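Local coordinates for Nrps/pks (Streptomyces albus, PDB 4OPE), which probably catalyses decarboxylative chain-elongating condensation as one ketosynthase domain of the AT-less polyketide synthase that makes oxazolomycin, at residues 25-30 / 360-365; 298-303 / 430-435; 321-326 / 340-345; 325-330 / 389-394; 402-405 / 411-414. All blocks are in the same frame, centred on the assembly; numbering follows the deposited sequence.

All five contacts belong to the ketosynthase fold. Contacts 3 and 4 are closest, with centres about 7 Å apart. They share Gly-325 and Leu-326 on helix 318-329 and reach the neighbouring strands 340-343 and 393-395. Contact 2 lies about 15 Å from each, between centres, and uses strand 427-434 of the same mixed sheet. Contact 1, nearest the chain centre, touches contact 2 through Leu-361 and Leu-433. Contacts 3, 4 and 5 are nested inside the chain loop closed by contact 2. Contacts 2, 3 and 4 thus tie separate parts of the chain to one sheet. Contact 1 includes a helix packed on that sheet. Contact 5 is in a surface loop before strand 416-422, its centre about 14 Å from that of contact 2.

Contact 1 of 5, residues 25-30 / 360-365; sequences AQFWRN and ALTKVL
Phe-27 of helix 24-33 reaches Thr-362 of helix 356-370 with one edge of its ring. The side chain leaves the backbone at CB, which points toward the other helix, and the ring begins at CG. CG stands opposite the backbone N (chi1 -169°), and this carries the ring outward from its helix. CD2 is the first ring atom to meet the partner, 3.8 Å from CG2 of Thr-362. CE2 lies at much the same distance, 3.7 Å from the same methyl, and is also 4.0 Å from Thr-362 CB. The methyl is therefore near the ring plane, at the CD2-CE2 edge. CE2 also comes within 4.2 Å of the backbone N of Lys-363, at an oblique angle. At the tip, CZ packs on Val-345. The ring of Tyr-18 meets the same phenyl group, and Leu-366 touches it from the next turn of helix 356-370.

Thr-362 turns its methyl to the ring, while its OG1 is hydrogen-bonded to Met-358 O, one turn back in the helix. Lys-363 sends its amine away, to a salt bridge with Glu-309 and a hydrogen bond with Tyr-307. No hydrogen bond joins the two helices here. The contact is a buried, apolar one, consistent with cohesion that comes from close fit and exclusion of water, with polar groups paired elsewhere.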
# COMPACT_ATOMS: atom_id res chain seq x y z
N ALA A 25 -7.87 15.19 -22.92
CA ALA A 25 -8.22 15.52 -24.31
C ALA A 25 -6.97 15.44 -25.16
O ALA A 25 -6.99 14.94 -26.27
CB ALA A 25 -8.83 16.90 -24.41
N GLN A 26 -5.88 15.94 -24.61
CA GLN A 26 -4.60 15.91 -25.30
C GLN A 26 -4.11 14.45 -25.31
O GLN A 26 -3.60 13.99 -26.31
CB GLN A 26 -3.65 16.90 -24.62
CG GLN A 26 -2.35 17.13 -25.37
CD GLN A 26 -2.56 17.51 -26.82
OE1 GLN A 26 -3.33 18.43 -27.12
NE2 GLN A 26 -1.91 16.79 -27.74
N PHE A 27 -4.35 13.70 -24.25
CA PHE A 27 -3.97 12.31 -24.25
C PHE A 27 -4.64 11.58 -25.38
O PHE A 27 -4.02 10.78 -26.09
CB PHE A 27 -4.39 11.69 -22.91
CG PHE A 27 -3.84 10.30 -22.62
CD1 PHE A 27 -2.54 9.96 -22.93
CD2 PHE A 27 -4.63 9.36 -21.98
CE1 PHE A 27 -2.05 8.69 -22.61
CE2 PHE A 27 -4.14 8.10 -21.65
CZ PHE A 27 -2.86 7.77 -21.97
N TRP A 28 -5.93 11.87 -25.56
CA TRP A 28 -6.72 11.17 -26.57
C TRP A 28 -6.24 11.48 -27.96
O TRP A 28 -6.04 10.57 -28.72
CB TRP A 28 -8.21 11.47 -26.45
CG TRP A 28 -8.96 10.79 -27.56
CD1 TRP A 28 -9.64 11.40 -28.58
CD2 TRP A 28 -9.06 9.38 -27.81
NE1 TRP A 28 -10.17 10.46 -29.42
CE2 TRP A 28 -9.84 9.21 -28.98
CE3 TRP A 28 -8.58 8.24 -27.16
CZ2 TRP A 28 -10.16 7.96 -29.50
CZ3 TRP A 28 -8.92 6.96 -27.68
CH2 TRP A 28 -9.69 6.85 -28.84
N ARG A 29 -6.04 12.74 -28.27
CA ARG A 29 -5.41 13.20 -29.51
C ARG A 29 -4.15 12.38 -29.82
O ARG A 29 -3.98 11.84 -30.96
CB ARG A 29 -4.98 14.65 -29.33
CG ARG A 29 -5.48 15.67 -30.34
CD ARG A 29 -6.46 16.68 -29.74
NE ARG A 29 -5.93 17.40 -28.57
CZ ARG A 29 -6.68 18.07 -27.69
NH1 ARG A 29 -8.01 18.16 -27.84
NH2 ARG A 29 -6.10 18.65 -26.65
N ASN A 30 -3.27 12.27 -28.81
CA ASN A 30 -1.99 11.59 -28.97
C ASN A 30 -2.14 10.12 -29.24
O ASN A 30 -1.46 9.58 -30.09
CB ASN A 30 -1.14 11.76 -27.73
CG ASN A 30 -0.70 13.18 -27.52
OD1 ASN A 30 -0.97 14.07 -28.35
ND2 ASN A 30 -0.00 13.42 -26.39
N ALA A 360 -3.06 2.83 -18.73
CA ALA A 360 -3.61 1.73 -19.49
C ALA A 360 -5.16 1.82 -19.41
O ALA A 360 -5.88 1.73 -20.41
CB ALA A 360 -3.11 0.42 -18.93
N LEU A 361 -5.63 2.01 -18.19
CA LEU A 361 -7.03 2.03 -17.89
C LEU A 361 -7.68 3.22 -18.54
O LEU A 361 -8.78 3.13 -19.06
CB LEU A 361 -7.09 2.13 -16.42
CG LEU A 361 -8.36 2.28 -15.66
CD1 LEU A 361 -9.23 1.14 -16.09
CD2 LEU A 361 -8.00 2.14 -14.19
N THR A 362 -6.99 4.36 -18.52
CA THR A 362 -7.50 5.57 -19.10
C THR A 362 -7.61 5.40 -20.59
O THR A 362 -8.60 5.78 -21.22
CB THR A 362 -6.60 6.76 -18.75
OG1 THR A 362 -6.57 6.93 -17.33
CG2 THR A 362 -7.10 8.04 -19.35
N LYS A 363 -6.60 4.78 -21.18
CA LYS A 363 -6.66 4.52 -22.61
C LYS A 363 -7.89 3.72 -22.98
O LYS A 363 -8.50 3.99 -23.95
CB LYS A 363 -5.44 3.78 -23.05
CG LYS A 363 -5.39 3.55 -24.54
CD LYS A 363 -4.75 2.20 -24.77
CE LYS A 363 -4.08 2.12 -26.11
NZ LYS A 363 -3.63 0.72 -26.36
N VAL A 364 -8.25 2.73 -22.20
CA VAL A 364 -9.45 1.95 -22.50
C VAL A 364 -10.74 2.78 -22.33
O VAL A 364 -11.64 2.75 -23.19
CB VAL A 364 -9.50 0.73 -21.58
CG1 VAL A 364 -10.85 0.02 -21.68
CG2 VAL A 364 -8.37 -0.19 -21.97
N LEU A 365 -10.84 3.51 -21.23
CA LEU A 365 -12.00 4.35 -21.05
C LEU A 365 -12.22 5.26 -22.24
O LEU A 365 -13.32 5.44 -22.66
CB LEU A 365 -11.88 5.17 -19.77
CG LEU A 365 -11.80 4.31 -18.50
CD1 LEU A 365 -11.67 5.16 -17.25
CD2 LEU A 365 -12.98 3.36 -18.38

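Contact 2 of 5, residues 298-303 / 430-435; sequences AGLAPA and HVILEE
Ile-432 of strand 427-434 faces Ala-298 and Leu-300, on the two sides of Gly-299 at the end of helix 284-298. The tight part is between branches. Leu-300 CD2 comes 3.6 Å from CG2 of Ile-432, with the two side chains running at a slant to each other. CG2 of Ile-432 is placed there by its first torsion: it lies opposite the backbone N, while CG1 stands beside that N (chi1 -44°). Ala-298 is less close. Its CB faces the base of the same side chain, 4.1 Å from CG1 and 4.2 Å from CG2 of Ile-432. All three residues are buried, and no hydrogen bond crosses between the segments.

Gly-299 makes the turn between the two hydrophobic residues. It has positive phi (68°) and closes the helix in a Schellman motif, with two bonds back into the last turn. This C-terminal helix cap brings Leu-300 round to the sheet beside Ala-298. Strand 427-434 itself runs between strands 263-272 and 416-422 in the mixed sheet of the thiolase-like ketosynthase fold. Ser-267 of strand 263-272 touches both Ala-298 and Ile-432.

The other side is looser and more polar. Gly-299 is exposed to solvent, and Ala-301 is partly so. Glu-434, also partly exposed, forms a salt bridge with Arg-266 NH1. The NH2 of that arginine bonds Ala-298 O.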
# COMPACT_ATOMS: atom_id res chain seq x y z
N ALA A 298 -15.93 -12.15 -13.76
CA ALA A 298 -16.63 -11.27 -14.67
C ALA A 298 -17.82 -11.94 -15.34
O ALA A 298 -18.69 -11.26 -15.92
CB ALA A 298 -15.66 -10.82 -15.74
N GLY A 299 -17.85 -13.27 -15.34
CA GLY A 299 -18.83 -13.98 -16.14
C GLY A 299 -18.62 -13.86 -17.63
O GLY A 299 -19.57 -13.89 -18.40
N LEU A 300 -17.37 -13.80 -18.05
CA LEU A 300 -17.04 -13.46 -19.41
C LEU A 300 -16.23 -14.57 -20.04
O LEU A 300 -15.36 -15.14 -19.43
CB LEU A 300 -16.23 -12.17 -19.41
CG LEU A 300 -15.78 -11.58 -20.73
CD1 LEU A 300 -16.95 -10.94 -21.43
CD2 LEU A 300 -14.74 -10.51 -20.51
N ALA A 301 -16.53 -14.84 -21.30
CA ALA A 301 -15.81 -15.80 -22.08
C ALA A 301 -14.89 -15.03 -22.96
O ALA A 301 -15.23 -13.92 -23.39
CB ALA A 301 -16.77 -16.58 -22.95
N PRO A 302 -13.73 -15.60 -23.26
CA PRO A 302 -12.83 -14.99 -24.20
C PRO A 302 -13.51 -14.56 -25.49
O PRO A 302 -13.13 -13.59 -26.10
CB PRO A 302 -11.81 -16.09 -24.45
CG PRO A 302 -11.73 -16.81 -23.17
CD PRO A 302 -13.06 -16.65 -22.48
N ALA A 303 -14.51 -15.29 -25.92
CA ALA A 303 -15.18 -14.95 -27.18
C ALA A 303 -15.87 -13.57 -27.13
O ALA A 303 -16.09 -12.91 -28.15
CB ALA A 303 -16.18 -16.05 -27.53
N HIS A 430 -5.10 -7.83 -12.84
CA HIS A 430 -5.91 -7.83 -14.06
C HIS A 430 -7.28 -7.23 -13.79
O HIS A 430 -7.85 -7.51 -12.72
CB HIS A 430 -6.10 -9.26 -14.55
CG HIS A 430 -6.57 -9.36 -15.96
ND1 HIS A 430 -5.71 -9.19 -17.05
CD2 HIS A 430 -7.79 -9.66 -16.48
CE1 HIS A 430 -6.40 -9.34 -18.17
NE2 HIS A 430 -7.66 -9.63 -17.86
N VAL A 431 -7.79 -6.45 -14.74
CA VAL A 431 -9.15 -5.93 -14.66
C VAL A 431 -9.96 -6.00 -15.96
O VAL A 431 -9.46 -5.73 -17.04
CB VAL A 431 -9.20 -4.51 -14.03
CG1 VAL A 431 -8.19 -3.60 -14.64
CG2 VAL A 431 -10.56 -3.86 -14.20
N ILE A 432 -11.23 -6.42 -15.83
CA ILE A 432 -12.19 -6.49 -16.92
C ILE A 432 -13.19 -5.35 -16.80
O ILE A 432 -13.85 -5.19 -15.76
CB ILE A 432 -13.00 -7.79 -16.85
CG1 ILE A 432 -12.12 -9.01 -16.55
CG2 ILE A 432 -13.70 -8.03 -18.15
CD1 ILE A 432 -11.31 -9.54 -17.71
N LEU A 433 -13.31 -4.56 -17.87
CA LEU A 433 -14.28 -3.47 -17.94
C LEU A 433 -15.34 -3.65 -19.02
O LEU A 433 -15.15 -4.35 -20.02
CB LEU A 433 -13.57 -2.15 -18.18
CG LEU A 433 -12.52 -1.80 -17.14
CD1 LEU A 433 -11.92 -0.46 -17.46
CD2 LEU A 433 -13.08 -1.74 -15.73
N GLU A 434 -16.49 -3.02 -18.82
CA GLU A 434 -17.55 -3.06 -19.80
C GLU A 434 -18.03 -1.65 -20.00
O GLU A 434 -18.24 -0.91 -19.04
CB GLU A 434 -18.68 -3.97 -19.32
CG GLU A 434 -19.78 -4.24 -20.33
CD GLU A 434 -20.88 -5.15 -19.78
OE1 GLU A 434 -21.39 -6.00 -20.54
OE2 GLU A 434 -21.25 -5.03 -18.60
N GLU A 435 -18.19 -1.30 -21.26
CA GLU A 435 -18.79 -0.05 -21.70
C GLU A 435 -20.17 0.10 -21.10
O GLU A 435 -20.82 -0.91 -20.88
CB GLU A 435 -18.91 -0.10 -23.21
CG GLU A 435 -19.58 1.09 -23.86
CD GLU A 435 -19.81 0.87 -25.34
OE1 GLU A 435 -19.86 -0.30 -25.78
OE2 GLU A 435 -19.99 1.90 -26.07

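Contact 3 of 5, residues 321-326 / 340-345; sequences VEITGL and IPIGSV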
# COMPACT_ATOMS: atom_id res chain seq x y z
N VAL A 321 6.27 -14.14 -22.78
CA VAL A 321 5.68 -14.67 -21.56
C VAL A 321 4.24 -14.19 -21.40
O VAL A 321 3.39 -14.96 -21.00
CB VAL A 321 6.53 -14.31 -20.33
CG1 VAL A 321 5.78 -14.51 -19.02
CG2 VAL A 321 7.80 -15.15 -20.35
N GLU A 322 3.98 -12.94 -21.73
CA GLU A 322 2.62 -12.41 -21.62
C GLU A 322 1.68 -13.17 -22.56
O GLU A 322 0.56 -13.54 -22.19
CB GLU A 322 2.59 -10.92 -21.92
CG GLU A 322 1.21 -10.31 -21.74
CD GLU A 322 1.20 -8.77 -21.60
OE1 GLU A 322 2.22 -8.09 -21.90
OE2 GLU A 322 0.12 -8.23 -21.18
N ILE A 323 2.15 -13.45 -23.75
CA ILE A 323 1.31 -14.19 -24.66
C ILE A 323 1.05 -15.62 -24.18
O ILE A 323 -0.06 -16.14 -24.27
CB ILE A 323 1.87 -14.17 -26.08
CG1 ILE A 323 2.06 -12.74 -26.58
CG2 ILE A 323 0.91 -14.87 -27.01
CD1 ILE A 323 0.78 -11.91 -26.56
N THR A 324 2.06 -16.26 -23.64
CA THR A 324 1.88 -17.58 -23.13
C THR A 324 0.91 -17.60 -21.97
O THR A 324 0.13 -18.51 -21.87
CB THR A 324 3.21 -18.09 -22.61
OG1 THR A 324 4.16 -17.98 -23.67
CG2 THR A 324 3.09 -19.53 -22.14
N GLY A 325 0.96 -16.60 -21.10
CA GLY A 325 0.01 -16.49 -19.99
C GLY A 325 -1.42 -16.43 -20.51
O GLY A 325 -2.30 -17.13 -20.00
N LEU A 326 -1.64 -15.61 -21.53
CA LEU A 326 -2.94 -15.45 -22.11
C LEU A 326 -3.43 -16.75 -22.69
O LEU A 326 -4.56 -17.17 -22.40
CB LEU A 326 -2.91 -14.40 -23.21
CG LEU A 326 -2.81 -12.95 -22.73
CD1 LEU A 326 -2.35 -12.08 -23.86
CD2 LEU A 326 -4.14 -12.42 -22.25
N ILE A 340 -9.18 -11.09 -31.23
CA ILE A 340 -9.15 -10.09 -30.19
C ILE A 340 -8.00 -9.14 -30.43
O ILE A 340 -6.85 -9.56 -30.48
CB ILE A 340 -8.91 -10.71 -28.84
CG1 ILE A 340 -10.04 -11.66 -28.51
CG2 ILE A 340 -8.80 -9.61 -27.80
CD1 ILE A 340 -9.73 -12.56 -27.34
N PRO A 341 -8.31 -7.85 -30.59
CA PRO A 341 -7.22 -6.90 -30.77
C PRO A 341 -6.50 -6.61 -29.48
O PRO A 341 -7.13 -6.56 -28.42
CB PRO A 341 -7.90 -5.65 -31.33
CG PRO A 341 -9.34 -5.86 -31.11
CD PRO A 341 -9.57 -7.33 -31.12
N ILE A 342 -5.19 -6.45 -29.59
CA ILE A 342 -4.29 -6.30 -28.44
C ILE A 342 -3.35 -5.13 -28.74
O ILE A 342 -3.05 -4.86 -29.91
CB ILE A 342 -3.47 -7.56 -28.25
CG1 ILE A 342 -2.70 -7.52 -26.95
CG2 ILE A 342 -2.43 -7.69 -29.36
CD1 ILE A 342 -2.14 -8.86 -26.57
N GLY A 343 -2.93 -4.41 -27.69
CA GLY A 343 -2.08 -3.23 -27.81
C GLY A 343 -1.60 -2.80 -26.45
O GLY A 343 -1.99 -3.37 -25.44
N SER A 344 -0.72 -1.80 -26.42
CA SER A 344 -0.21 -1.28 -25.17
C SER A 344 0.08 0.19 -25.26
O SER A 344 0.91 0.61 -26.08
CB SER A 344 1.06 -1.98 -24.73
OG SER A 344 1.54 -1.46 -23.46
N VAL A 345 -0.50 0.94 -24.33
CA VAL A 345 -0.19 2.34 -24.15
C VAL A 345 1.30 2.65 -23.96
O VAL A 345 1.75 3.74 -24.27
CB VAL A 345 -0.99 2.90 -22.95
CG1 VAL A 345 -0.44 2.42 -21.62
CG2 VAL A 345 -1.08 4.44 -23.01
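Ile-342 of strand 340-343 points at helix 318-329 and places its CD1 against the ends of two helix side chains. Its chain is extended. CG1 stands opposite the backbone N (chi1 -171°) and CD1 continues outward (chi2 166°), so a methyl forms the leading end.

Ile-323 and Leu-326, about one helical turn apart, meet that methyl. They arrive differently. The CB of Leu-326 is directed toward the strand, and its CD1 carries on in the same direction to 4.2 Å from Ile-342 CD1. The CB of Ile-323 is directed to one flank. Its CD1 turns back toward the strand (chi2 -57°) and stops 4.2 Å from Ile-342 CD1. The contact is methyl to methyl throughout. No hydrogen bond crosses it, and the backbones stay well apart: the nearest CA atoms, those of Ile-323 and Ile-342, are 10.4 Å from each other.

Other neighbours fill in the same layer. Leu-308 touches both Leu-326 and Ile-342, and Phe-393 also packs on Ile-342. Ile-291 of helix 284-298 packs on Leu-326 as well. Polar groups are held close by. The carboxylate of Glu-322 accepts from the backbone N of His-311 and of Gly-312. Just past the strand, Ser-344 OG caps the backbone N of Lys-346 as helix 346-349 begins.

Strand 308-309, helix 318-329 and strand 340-343 follow in order, and the two strands are parallel neighbours. Apolar helix residues laid over the second strand are typical of such a beta-alpha-beta crossover, here in the C-terminal half of a thiolase-like fold.

Contact 4 of 5, residues 325-330 / 389-394; sequences GLVRAF and DATPFR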
# COMPACT_ATOMS: atom_id res chain seq x y z
N GLY A 325 0.96 -16.60 -21.10
CA GLY A 325 0.01 -16.49 -19.99
C GLY A 325 -1.42 -16.43 -20.51
O GLY A 325 -2.30 -17.13 -20.00
N LEU A 326 -1.64 -15.61 -21.53
CA LEU A 326 -2.94 -15.45 -22.11
C LEU A 326 -3.43 -16.75 -22.69
O LEU A 326 -4.56 -17.17 -22.40
CB LEU A 326 -2.91 -14.40 -23.21
CG LEU A 326 -2.81 -12.95 -22.73
CD1 LEU A 326 -2.35 -12.08 -23.86
CD2 LEU A 326 -4.14 -12.42 -22.25
N VAL A 327 -2.60 -17.43 -23.48
CA VAL A 327 -2.96 -18.75 -24.03
C VAL A 327 -3.26 -19.70 -22.89
O VAL A 327 -4.15 -20.46 -22.97
CB VAL A 327 -1.83 -19.37 -24.88
CG1 VAL A 327 -2.12 -20.84 -25.18
CG2 VAL A 327 -1.60 -18.57 -26.18
N ARG A 328 -2.53 -19.64 -21.81
CA ARG A 328 -2.85 -20.49 -20.69
C ARG A 328 -4.19 -20.17 -20.07
O ARG A 328 -4.86 -21.07 -19.59
CB ARG A 328 -1.78 -20.41 -19.60
CG ARG A 328 -0.46 -21.01 -20.03
CD ARG A 328 0.53 -21.19 -18.88
NE ARG A 328 -0.14 -21.90 -17.79
CZ ARG A 328 0.12 -23.15 -17.42
NH1 ARG A 328 1.07 -23.85 -18.02
NH2 ARG A 328 -0.57 -23.70 -16.42
N ALA A 329 -4.58 -18.91 -20.06
CA ALA A 329 -5.83 -18.55 -19.43
C ALA A 329 -7.02 -18.96 -20.27
O ALA A 329 -8.07 -19.31 -19.75
CB ALA A 329 -5.87 -17.07 -19.15
N PHE A 330 -6.84 -18.91 -21.59
CA PHE A 330 -7.87 -19.30 -22.58
C PHE A 330 -7.97 -20.80 -22.90
O PHE A 330 -8.79 -21.22 -23.73
CB PHE A 330 -7.58 -18.57 -23.86
CG PHE A 330 -7.80 -17.11 -23.77
CD1 PHE A 330 -8.08 -16.49 -22.56
CD2 PHE A 330 -7.70 -16.34 -24.91
CE1 PHE A 330 -8.28 -15.15 -22.51
CE2 PHE A 330 -7.91 -14.98 -24.86
CZ PHE A 330 -8.19 -14.38 -23.66
N ASP A 389 -0.18 -15.72 -34.34
CA ASP A 389 -1.12 -16.11 -35.39
C ASP A 389 -1.80 -17.41 -35.01
O ASP A 389 -2.93 -17.68 -35.42
CB ASP A 389 -0.36 -16.23 -36.72
CG ASP A 389 0.77 -15.17 -36.84
OD1 ASP A 389 1.79 -15.30 -36.11
OD2 ASP A 389 0.62 -14.21 -37.63
N ALA A 390 -1.11 -18.18 -34.17
CA ALA A 390 -1.70 -19.35 -33.49
C ALA A 390 -2.70 -18.97 -32.38
O ALA A 390 -3.38 -19.84 -31.80
CB ALA A 390 -0.58 -20.19 -32.91
N THR A 391 -2.77 -17.68 -32.09
CA THR A 391 -3.62 -17.15 -31.03
C THR A 391 -4.68 -16.25 -31.64
O THR A 391 -4.61 -15.88 -32.83
CB THR A 391 -2.81 -16.35 -29.97
OG1 THR A 391 -2.57 -15.01 -30.42
CG2 THR A 391 -1.48 -17.02 -29.71
N PRO A 392 -5.65 -15.88 -30.81
CA PRO A 392 -6.69 -14.97 -31.19
C PRO A 392 -6.21 -13.52 -31.38
O PRO A 392 -6.93 -12.74 -32.00
CB PRO A 392 -7.65 -15.05 -30.01
CG PRO A 392 -7.41 -16.38 -29.43
CD PRO A 392 -5.95 -16.55 -29.54
N PHE A 393 -5.04 -13.18 -30.87
CA PHE A 393 -4.67 -11.78 -30.71
C PHE A 393 -4.09 -11.20 -31.96
O PHE A 393 -3.33 -11.83 -32.61
CB PHE A 393 -3.67 -11.62 -29.54
CG PHE A 393 -4.16 -12.28 -28.28
CD1 PHE A 393 -5.19 -11.71 -27.55
CD2 PHE A 393 -3.65 -13.49 -27.88
CE1 PHE A 393 -5.68 -12.33 -26.42
CE2 PHE A 393 -4.15 -14.12 -26.77
CZ PHE A 393 -5.17 -13.55 -26.03
N ARG A 394 -4.45 -9.98 -32.28
CA ARG A 394 -3.82 -9.26 -33.37
C ARG A 394 -3.45 -7.87 -32.88
O ARG A 394 -4.24 -7.17 -32.26
CB ARG A 394 -4.75 -9.16 -34.60
CG ARG A 394 -5.16 -10.50 -35.19
CD ARG A 394 -4.02 -11.32 -35.85
NE ARG A 394 -4.54 -12.63 -36.32
CZ ARG A 394 -4.52 -13.78 -35.64
NH1 ARG A 394 -3.95 -13.91 -34.44
NH2 ARG A 394 -5.08 -14.85 -36.20
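At strand 393-395, one of the two edge strands of the sheet within this chain, Phe-393 packs against Leu-326 in the last turn of helix 318-329 and against Phe-330 at its end. Leu-326 lies over one face of the Phe-393 ring. Its CD1 is 4.1 Å from the ring centroid, a CH-pi contact set off toward the rim. Its CB adds a touch on Phe-393 CZ at 3.7 Å. Phe-330 and Phe-393 approach each other from opposite directions. Their rings are oblique, with planes at 35° and centroids 5.6 Å apart, and Phe-330 CE2 is the atom nearest Phe-393 CZ.

Nearer the surface, Val-327 CG2 meets Thr-391 CG2 at 3.9 Å, the two side chains roughly perpendicular. Thr-391 OG1 sits between the backbone N and the carbonyl carbon (chi1 82°). This turns the hydroxyl to its own chain and leaves CG2 for Val-327. OG1 accepts from Phe-393 N at 3.1 Å, an ST turn, and also bonds Leu-388 O. Arg-394 NH1 grips two carbonyls, Thr-391 O at 2.6 Å and Phe-393 O at 2.8 Å. Pro-302 and Leu-335 pack on Phe-330 from nearby loops. The contact packs the end of a crossover helix on an edge strand of the thiolase-like alpha/beta fold.

Contact 5 of 5, residues 402-405 / 411-414; sequences WTPR and RALP
Arg-405 and Leu-413 are joined by one backbone hydrogen bond, which brings two loop segments together. Leu-413 N donates to Arg-405 O at 2.8 Å. The bond is nearly straight (172° at the hydrogen), and the N-H arrives nearly along the C=O axis.

A weaker polar contact reaches the same oxygen. Ala-412 CA approaches Arg-405 O at 3.5 Å in a CA-H...O contact.

Plain van der Waals contacts come next. Leu-413 CB is 3.5 Å from Arg-405 O. CG of that leucine lies opposite its carbonyl carbon, beside the backbone N (chi1 -60°), and so also next to Arg-405 O. Pro-404 CB touches Leu-413 O at 3.6 Å.

The apolar pair is Pro-404 CG and Ala-412 CB, 3.7 Å apart.

The charged end of Arg-405 points elsewhere. Its guanidinium leads away from the other segment, with NE bonded to Ala-303 O and NH2 to Arg-339 O.

The contact lies at the surface and closes a short loop between strands 400-401 and 416-422. On one side, the Trp-402 ring meets Phe-368 of helix 356-370 and forms a cation-pi pair with Arg-415, immediately before strand 416-422.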
# COMPACT_ATOMS: atom_id res chain seq x y z
N TRP A 402 -14.20 0.88 -33.36
CA TRP A 402 -14.31 -0.24 -32.46
C TRP A 402 -15.68 -0.82 -32.65
O TRP A 402 -16.63 -0.47 -31.99
CB TRP A 402 -14.08 0.19 -31.00
CG TRP A 402 -14.01 -0.94 -30.07
CD1 TRP A 402 -14.35 -2.25 -30.32
CD2 TRP A 402 -13.63 -0.89 -28.69
NE1 TRP A 402 -14.18 -3.01 -29.19
CE2 TRP A 402 -13.73 -2.20 -28.18
CE3 TRP A 402 -13.19 0.12 -27.85
CZ2 TRP A 402 -13.44 -2.50 -26.86
CZ3 TRP A 402 -12.90 -0.21 -26.54
CH2 TRP A 402 -13.02 -1.50 -26.07
N THR A 403 -15.77 -1.71 -33.62
CA THR A 403 -17.01 -2.39 -33.97
C THR A 403 -17.39 -3.34 -32.86
O THR A 403 -16.58 -4.15 -32.44
CB THR A 403 -16.76 -3.21 -35.25
OG1 THR A 403 -16.35 -2.31 -36.29
CG2 THR A 403 -17.99 -4.00 -35.68
N PRO A 404 -18.64 -3.28 -32.40
CA PRO A 404 -19.06 -4.13 -31.30
C PRO A 404 -19.38 -5.54 -31.75
O PRO A 404 -19.52 -5.82 -32.93
CB PRO A 404 -20.34 -3.46 -30.81
CG PRO A 404 -20.93 -2.87 -32.05
CD PRO A 404 -19.78 -2.55 -32.98
N ARG A 405 -19.51 -6.42 -30.80
CA ARG A 405 -19.89 -7.78 -31.12
C ARG A 405 -21.42 -7.88 -31.12
O ARG A 405 -22.11 -7.13 -30.45
CB ARG A 405 -19.24 -8.76 -30.14
CG ARG A 405 -17.90 -9.28 -30.66
CD ARG A 405 -16.94 -9.62 -29.53
NE ARG A 405 -15.73 -10.30 -30.01
CZ ARG A 405 -14.75 -9.72 -30.70
NH1 ARG A 405 -14.81 -8.44 -31.05
NH2 ARG A 405 -13.68 -10.43 -31.06
N ARG A 411 -28.02 -8.08 -32.44
CA ARG A 411 -27.89 -6.79 -31.76
C ARG A 411 -26.48 -6.55 -31.23
O ARG A 411 -25.80 -7.49 -30.79
CB ARG A 411 -28.86 -6.71 -30.56
CG ARG A 411 -30.05 -5.81 -30.76
CD ARG A 411 -31.01 -6.41 -31.77
NE ARG A 411 -32.30 -5.72 -31.76
CZ ARG A 411 -33.26 -5.90 -32.66
NH1 ARG A 411 -33.11 -6.75 -33.68
NH2 ARG A 411 -34.39 -5.21 -32.54
N ALA A 412 -26.07 -5.28 -31.23
CA ALA A 412 -24.79 -4.83 -30.67
C ALA A 412 -24.72 -4.97 -29.13
O ALA A 412 -25.59 -4.46 -28.40
CB ALA A 412 -24.49 -3.40 -31.09
N LEU A 413 -23.67 -5.65 -28.67
CA LEU A 413 -23.34 -5.79 -27.24
C LEU A 413 -22.43 -4.71 -26.75
O LEU A 413 -21.64 -4.18 -27.53
CB LEU A 413 -22.63 -7.12 -26.97
CG LEU A 413 -23.50 -8.31 -27.36
CD1 LEU A 413 -22.74 -9.63 -27.13
CD2 LEU A 413 -24.81 -8.24 -26.57
N PRO A 414 -22.51 -4.40 -25.45
CA PRO A 414 -21.57 -3.46 -24.85
C PRO A 414 -20.15 -3.98 -25.00
O PRO A 414 -19.84 -5.15 -24.73
CB PRO A 414 -22.00 -3.42 -23.39
CG PRO A 414 -23.46 -3.77 -23.41
CD PRO A 414 -23.52 -4.84 -24.46